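Local coordinates for protein putative uronate isomerase (Thermotoga maritima, PDB 4NAR) that is of unproven function but may act as a lactate racemase, like other members of its family, at residues 28-33 with 141-146; 61-66 with 93-98. All coordinates share one frame; numbering follows the deposited sequence.

Interaction 1. Residues 28-33 with 141-146; sequences KVKKVL and DFDAIF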
loop_
_atom_site.group_PDB
_atom_site.type_symbol
_atom_site.label_atom_id
_atom_site.label_comp_id
_atom_site.label_asym_id
_atom_site.label_seq_id
_atom_site.Cartn_x
_atom_site.Cartn_y
_atom_site.Cartn_z
ATOM N N LYS A 28 -16.549 -5.085 -27.586
ATOM C CA LYS A 28 -17.689 -5.722 -26.941
ATOM C C LYS A 28 -17.684 -5.420 -25.445
ATOM O O LYS A 28 -16.675 -5.649 -24.766
ATOM C CB LYS A 28 -17.639 -7.241 -27.145
ATOM C CG LYS A 28 -18.656 -8.020 -26.294
ATOM C CD LYS A 28 -18.351 -9.514 -26.277
ATOM C CE LYS A 28 -19.492 -10.302 -25.646
ATOM N NZ LYS A 28 -19.207 -11.770 -25.567
ATOM N N VAL A 29 -18.793 -4.904 -24.922
ATOM C CA VAL A 29 -18.918 -4.804 -23.473
ATOM C C VAL A 29 -20.305 -5.148 -22.973
ATOM O O VAL A 29 -21.239 -4.350 -23.098
ATOM C CB VAL A 29 -18.536 -3.411 -22.942
ATOM C CG1 VAL A 29 -17.055 -3.366 -22.587
ATOM C CG2 VAL A 29 -18.893 -2.332 -23.960
ATOM N N LYS A 30 -20.443 -6.345 -22.422
ATOM C CA LYS A 30 -21.617 -6.648 -21.620
ATOM C C LYS A 30 -21.187 -6.814 -20.164
ATOM O O LYS A 30 -21.797 -6.225 -19.281
ATOM C CB LYS A 30 -22.405 -7.861 -22.150
ATOM C CG LYS A 30 -21.591 -8.826 -22.984
ATOM C CD LYS A 30 -22.473 -9.824 -23.743
ATOM C CE LYS A 30 -23.032 -10.912 -22.830
ATOM N NZ LYS A 30 -22.900 -12.280 -23.430
ATOM N N LYS A 31 -20.113 -7.573 -19.936
ATOM C CA LYS A 31 -19.576 -7.843 -18.596
ATOM C C LYS A 31 -18.187 -7.204 -18.407
ATOM O O LYS A 31 -17.243 -7.502 -19.154
ATOM C CB LYS A 31 -19.465 -9.356 -18.373
ATOM C CG LYS A 31 -20.559 -10.000 -17.535
ATOM C CD LYS A 31 -19.907 -10.759 -16.375
ATOM C CE LYS A 31 -20.598 -12.079 -16.052
ATOM N NZ LYS A 31 -19.852 -12.788 -14.955
ATOM N N VAL A 32 -18.065 -6.353 -17.390
ATOM C CA VAL A 32 -16.836 -5.625 -17.105
ATOM C C VAL A 32 -16.453 -5.769 -15.620
ATOM O O VAL A 32 -17.324 -5.901 -14.760
ATOM C CB VAL A 32 -17.035 -4.133 -17.470
ATOM C CG1 VAL A 32 -16.487 -3.194 -16.407
ATOM C CG2 VAL A 32 -16.457 -3.829 -18.844
ATOM N N LEU A 33 -15.153 -5.760 -15.320
ATOM C CA LEU A 33 -14.688 -5.783 -13.932
ATOM C C LEU A 33 -13.804 -4.578 -13.642
ATOM O O LEU A 33 -12.857 -4.286 -14.400
ATOM C CB LEU A 33 -13.911 -7.074 -13.627
ATOM C CG LEU A 33 -13.271 -7.233 -12.234
ATOM C CD1 LEU A 33 -14.325 -7.214 -11.129
ATOM C CD2 LEU A 33 -12.441 -8.509 -12.138
ATOM N N ASP A 141 -15.745 -14.746 -17.149
ATOM C CA ASP A 141 -16.030 -14.260 -18.502
ATOM C C ASP A 141 -16.170 -12.733 -18.606
ATOM O O ASP A 141 -17.241 -12.223 -18.946
ATOM C CB ASP A 141 -17.281 -14.955 -19.074
ATOM C CG ASP A 141 -18.513 -14.822 -18.158
ATOM O OD1 ASP A 141 -18.394 -14.240 -17.052
ATOM O OD2 ASP A 141 -19.607 -15.313 -18.541
ATOM N N PHE A 142 -15.100 -11.993 -18.331
ATOM C CA PHE A 142 -15.159 -10.540 -18.501
ATOM C C PHE A 142 -14.654 -10.110 -19.871
ATOM O O PHE A 142 -13.747 -10.724 -20.429
ATOM C CB PHE A 142 -14.411 -9.795 -17.386
ATOM C CG PHE A 142 -15.104 -9.861 -16.053
ATOM C CD1 PHE A 142 -16.317 -9.198 -15.853
ATOM C CD2 PHE A 142 -14.560 -10.609 -15.007
ATOM C CE1 PHE A 142 -16.985 -9.275 -14.626
ATOM C CE2 PHE A 142 -15.218 -10.694 -13.763
ATOM C CZ PHE A 142 -16.431 -10.026 -13.573
ATOM N N ASP A 143 -15.258 -9.060 -20.416
ATOM C CA ASP A 143 -14.821 -8.532 -21.701
ATOM C C ASP A 143 -13.679 -7.543 -21.501
ATOM O O ASP A 143 -12.835 -7.363 -22.381
ATOM C CB ASP A 143 -15.987 -7.865 -22.433
ATOM C CG ASP A 143 -17.063 -8.856 -22.839
ATOM O OD1 ASP A 143 -18.252 -8.599 -22.526
ATOM O OD2 ASP A 143 -16.715 -9.888 -23.468
ATOM N N ALA A 144 -13.665 -6.892 -20.342
ATOM C CA ALA A 144 -12.581 -5.987 -20.002
ATOM C C ALA A 144 -12.430 -5.908 -18.498
ATOM O O ALA A 144 -13.415 -6.010 -17.747
ATOM C CB ALA A 144 -12.806 -4.601 -20.592
ATOM N N ILE A 145 -11.182 -5.750 -18.067
ATOM C CA ILE A 145 -10.880 -5.553 -16.664
ATOM C C ILE A 145 -10.075 -4.271 -16.536
ATOM O O ILE A 145 -9.031 -4.114 -17.181
ATOM C CB ILE A 145 -10.073 -6.710 -16.096
ATOM C CG1 ILE A 145 -10.780 -8.034 -16.392
ATOM C CG2 ILE A 145 -9.901 -6.523 -14.591
ATOM C CD1 ILE A 145 -10.134 -9.243 -15.724
ATOM N N PHE A 146 -10.565 -3.358 -15.704
ATOM C CA PHE A 146 -9.952 -2.053 -15.538
ATOM C C PHE A 146 -9.376 -1.976 -14.150
ATOM O O PHE A 146 -10.090 -2.127 -13.166
ATOM C CB PHE A 146 -11.011 -0.973 -15.709
ATOM C CG PHE A 146 -11.760 -1.077 -17.006
ATOM C CD1 PHE A 146 -12.991 -1.710 -17.059
ATOM C CD2 PHE A 146 -11.222 -0.551 -18.182
ATOM C CE1 PHE A 146 -13.689 -1.812 -18.263
ATOM C CE2 PHE A 146 -11.906 -0.653 -19.384
ATOM C CZ PHE A 146 -13.146 -1.282 -19.424
#
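Leu33 lays its CB squarely over the centre of the Phe142 ring, 3.6 Å from the ring centroid and 1° off the normal, a CH-pi contact. A chi1 of 176° swings the Leu33 side chain away from its own N, carrying CD2 past Phe142 CE2 to Ile145, whose CG2 runs alongside it. Ala144 and Phe146 meet Val32 on the other face of the sheet: Val32 CG2 lies 3.5 Å from CE1 at the edge of the Phe146 ring. Leu52 and Leu56 of helix 45-58 also touch Phe146. The two strands are parallel neighbours inside a mixed sheet; both segments belong to the lactate racemase N-terminal family region, and Leu33 N to Ala144 O (3.0 Å) and Phe146 N to Leu33 O (2.8 Å) are nearly straight bonds. Toward the strand starts, Asp143 N bonds Lys31 O at 2.8 Å. The Asp143 carboxylate reaches back to segment 28-33: OD1 takes Lys30 N at 3.1 Å, on its anti side and 24° out of plane, and Lys31 N more weakly, while OD2 lies beside the CD of the poorly ordered Lys28, whose NZ makes a long salt bridge to it. At the polar edge, the bent Lys31 chain brings NZ to the syn lone pair of Asp141 OD1, a salt bridge of 2.9 Å, with an off-centre cation-pi approach to the Phe142 ring.

Interaction 2. Residues 61-66 with 93-98; sequences LKEFHT and RVFFHN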
loop_
_atom_site.group_PDB
_atom_site.type_symbol
_atom_site.label_atom_id
_atom_site.label_comp_id
_atom_site.label_asym_id
_atom_site.label_seq_id
_atom_site.Cartn_x
_atom_site.Cartn_y
_atom_site.Cartn_z
ATOM N N LEU A 61 -23.348 -1.648 -21.798
ATOM C CA LEU A 61 -22.886 -2.451 -20.668
ATOM C C LEU A 61 -24.036 -3.198 -19.980
ATOM O O LEU A 61 -25.051 -2.598 -19.620
ATOM C CB LEU A 61 -22.192 -1.554 -19.646
ATOM C CG LEU A 61 -21.777 -2.205 -18.332
ATOM C CD1 LEU A 61 -20.611 -3.151 -18.579
ATOM C CD2 LEU A 61 -21.412 -1.130 -17.313
ATOM N N LYS A 62 -23.876 -4.504 -19.793
ATOM C CA LYS A 62 -24.873 -5.283 -19.059
ATOM C C LYS A 62 -24.527 -5.453 -17.570
ATOM O O LYS A 62 -25.394 -5.379 -16.698
ATOM C CB LYS A 62 -25.067 -6.648 -19.718
ATOM C CG LYS A 62 -25.604 -6.571 -21.148
ATOM C CD LYS A 62 -26.997 -5.932 -21.178
ATOM C CE LYS A 62 -27.146 -4.945 -22.340
ATOM N NZ LYS A 62 -28.039 -3.795 -21.962
ATOM N N GLU A 63 -23.248 -5.669 -17.287
ATOM C CA GLU A 63 -22.812 -5.995 -15.937
ATOM C C GLU A 63 -21.516 -5.288 -15.533
ATOM O O GLU A 63 -20.474 -5.431 -16.186
ATOM C CB GLU A 63 -22.629 -7.496 -15.825
ATOM C CG GLU A 63 -23.461 -8.112 -14.754
ATOM C CD GLU A 63 -23.907 -9.510 -15.114
ATOM O OE1 GLU A 63 -23.437 -10.476 -14.466
ATOM O OE2 GLU A 63 -24.734 -9.637 -16.045
ATOM N N PHE A 64 -21.592 -4.536 -14.445
ATOM C CA PHE A 64 -20.477 -3.739 -13.965
ATOM C C PHE A 64 -20.106 -4.264 -12.583
ATOM O O PHE A 64 -20.751 -3.932 -11.579
ATOM C CB PHE A 64 -20.910 -2.274 -13.889
ATOM C CG PHE A 64 -19.793 -1.315 -13.584
ATOM C CD1 PHE A 64 -19.528 -0.925 -12.270
ATOM C CD2 PHE A 64 -19.015 -0.787 -14.618
ATOM C CE1 PHE A 64 -18.484 -0.019 -11.994
ATOM C CE2 PHE A 64 -17.974 0.112 -14.360
ATOM C CZ PHE A 64 -17.708 0.505 -13.052
ATOM N N HIS A 65 -19.096 -5.122 -12.541
ATOM C CA HIS A 65 -18.630 -5.701 -11.291
ATOM C C HIS A 65 -17.422 -4.926 -10.758
ATOM O O HIS A 65 -16.597 -4.430 -11.530
ATOM C CB HIS A 65 -18.262 -7.161 -11.513
ATOM C CG HIS A 65 -19.446 -8.046 -11.779
ATOM N ND1 HIS A 65 -19.971 -8.892 -10.824
ATOM C CD2 HIS A 65 -20.195 -8.222 -12.891
ATOM C CE1 HIS A 65 -20.995 -9.550 -11.338
ATOM N NE2 HIS A 65 -21.156 -9.162 -12.587
ATOM N N THR A 66 -17.311 -4.805 -9.437
ATOM C CA THR A 66 -16.121 -4.185 -8.860
ATOM C C THR A 66 -15.452 -5.077 -7.828
ATOM O O THR A 66 -16.110 -5.912 -7.204
ATOM C CB THR A 66 -16.401 -2.774 -8.267
ATOM O OG1 THR A 66 -16.594 -2.862 -6.838
ATOM C CG2 THR A 66 -17.613 -2.121 -8.979
ATOM N N ARG A 93 -27.147 -3.734 -12.547
ATOM C CA ARG A 93 -25.963 -3.847 -13.418
ATOM C C ARG A 93 -24.661 -3.588 -12.641
ATOM O O ARG A 93 -23.565 -3.844 -13.151
ATOM C CB ARG A 93 -26.018 -2.937 -14.672
ATOM C CG ARG A 93 -27.368 -2.963 -15.424
ATOM C CD ARG A 93 -27.216 -2.710 -16.920
ATOM N NE ARG A 93 -28.491 -2.827 -17.636
ATOM C CZ ARG A 93 -29.106 -3.978 -17.924
ATOM N NH1 ARG A 93 -28.578 -5.143 -17.551
ATOM N NH2 ARG A 93 -30.260 -3.965 -18.586
ATOM N N VAL A 94 -24.791 -3.120 -11.398
ATOM C CA VAL A 94 -23.623 -2.841 -10.559
ATOM C C VAL A 94 -23.497 -3.816 -9.381
ATOM O O VAL A 94 -24.442 -4.002 -8.607
ATOM C CB VAL A 94 -23.636 -1.379 -10.062
ATOM C CG1 VAL A 94 -22.429 -1.090 -9.188
ATOM C CG2 VAL A 94 -23.668 -0.435 -11.259
ATOM N N PHE A 95 -22.327 -4.440 -9.255
ATOM C CA PHE A 95 -22.090 -5.438 -8.211
ATOM C C PHE A 95 -20.729 -5.236 -7.548
ATOM O O PHE A 95 -19.690 -5.476 -8.171
ATOM C CB PHE A 95 -22.158 -6.852 -8.797
ATOM C CG PHE A 95 -23.452 -7.155 -9.518
ATOM C CD1 PHE A 95 -23.564 -6.951 -10.887
ATOM C CD2 PHE A 95 -24.559 -7.645 -8.825
ATOM C CE1 PHE A 95 -24.750 -7.233 -11.560
ATOM C CE2 PHE A 95 -25.757 -7.936 -9.494
ATOM C CZ PHE A 95 -25.852 -7.724 -10.859
ATOM N N PHE A 96 -20.737 -4.793 -6.292
ATOM C CA PHE A 96 -19.504 -4.628 -5.530
ATOM C C PHE A 96 -19.043 -5.977 -5.000
ATOM O O PHE A 96 -19.870 -6.819 -4.644
ATOM C CB PHE A 96 -19.719 -3.701 -4.328
ATOM C CG PHE A 96 -20.253 -2.336 -4.689
ATOM C CD1 PHE A 96 -19.693 -1.608 -5.734
ATOM C CD2 PHE A 96 -21.332 -1.779 -3.983
ATOM C CE1 PHE A 96 -20.198 -0.321 -6.067
ATOM C CE2 PHE A 96 -21.836 -0.509 -4.304
ATOM C CZ PHE A 96 -21.274 0.223 -5.347
ATOM N N HIS A 97 -17.727 -6.172 -4.925
ATOM C CA HIS A 97 -17.168 -7.363 -4.289
ATOM C C HIS A 97 -16.012 -6.967 -3.370
ATOM O O HIS A 97 -15.158 -6.141 -3.723
ATOM C CB HIS A 97 -16.667 -8.400 -5.318
ATOM C CG HIS A 97 -17.696 -8.808 -6.340
ATOM N ND1 HIS A 97 -18.568 -9.850 -6.135
ATOM C CD2 HIS A 97 -17.966 -8.312 -7.574
ATOM C CE1 HIS A 97 -19.349 -9.985 -7.206
ATOM N NE2 HIS A 97 -19.005 -9.069 -8.083
ATOM N N ASN A 98 -15.990 -7.555 -2.183
ATOM C CA ASN A 98 -14.777 -7.517 -1.390
ATOM C C ASN A 98 -13.839 -8.642 -1.847
ATOM O O ASN A 98 -14.285 -9.667 -2.405
ATOM C CB ASN A 98 -15.077 -7.652 0.110
ATOM C CG ASN A 98 -15.447 -6.326 0.753
ATOM O OD1 ASN A 98 -14.584 -5.482 1.021
ATOM N ND2 ASN A 98 -16.739 -6.134 1.004
#
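Thr66 N donates to Phe95 O at 2.8 Å, and Phe95 N to Phe64 O at 2.9 Å, backbone bonds that fix the register of a beta-alpha-beta unit in which helix 78-85 connects the parallel strands 63-68 and 94-97. His65 ND1 and His97 NE2 share a hydrogen bond of 2.9 Å, nearly straight at 176°; the rings meet rim to rim, their planes nearly parallel. On its other nitrogen, His65 NE2 donates to the anti lone pair of Glu63 OE1 at 3.2 Å, within 2° of the ring plane, so bonds on two sides of the rim hold the imidazole against turning. Phe95 covers one face as an offset stack, planes at 23°, with its CD1 3.6 Å above the imidazole plane and displaced toward the rim. A leucine in place of His65 would probably leave Glu63 OE1 and His97 NE2 without their shared mate and Phe95 without a flat ring to stack on. On the opposite face of the sheet, Thr66 and Phe96 lie side by side, and Thr66 OG1, also bonded to His36 NE2, comes to the edge of the Phe96 ring, 3.5 Å from CD1.

How the interactions relate
After strand 5-6 and helix 12-24 the chain lays down strand 31-36, the edge of which interaction 1 will use much later. After helix 45-58 it returns as strand 63-68, and a shorter excursion through helix 78-85 brings strand 94-97 beside it, closing interaction 2. Only when the chain reaches 141-146 does interaction 1 close, so its loop of about a hundred residues encloses the whole of interaction 2. Strands 31-36 and 63-68 are neighbours in one sheet, which gives the order 144-150, 31-36, 63-68, 94-97. The contacts meet directly at this shared border, where Lys30 O probably accepts hydrogen bonds from Lys62 N and Glu63 N, and Leu33 CD1 packs against His65 O.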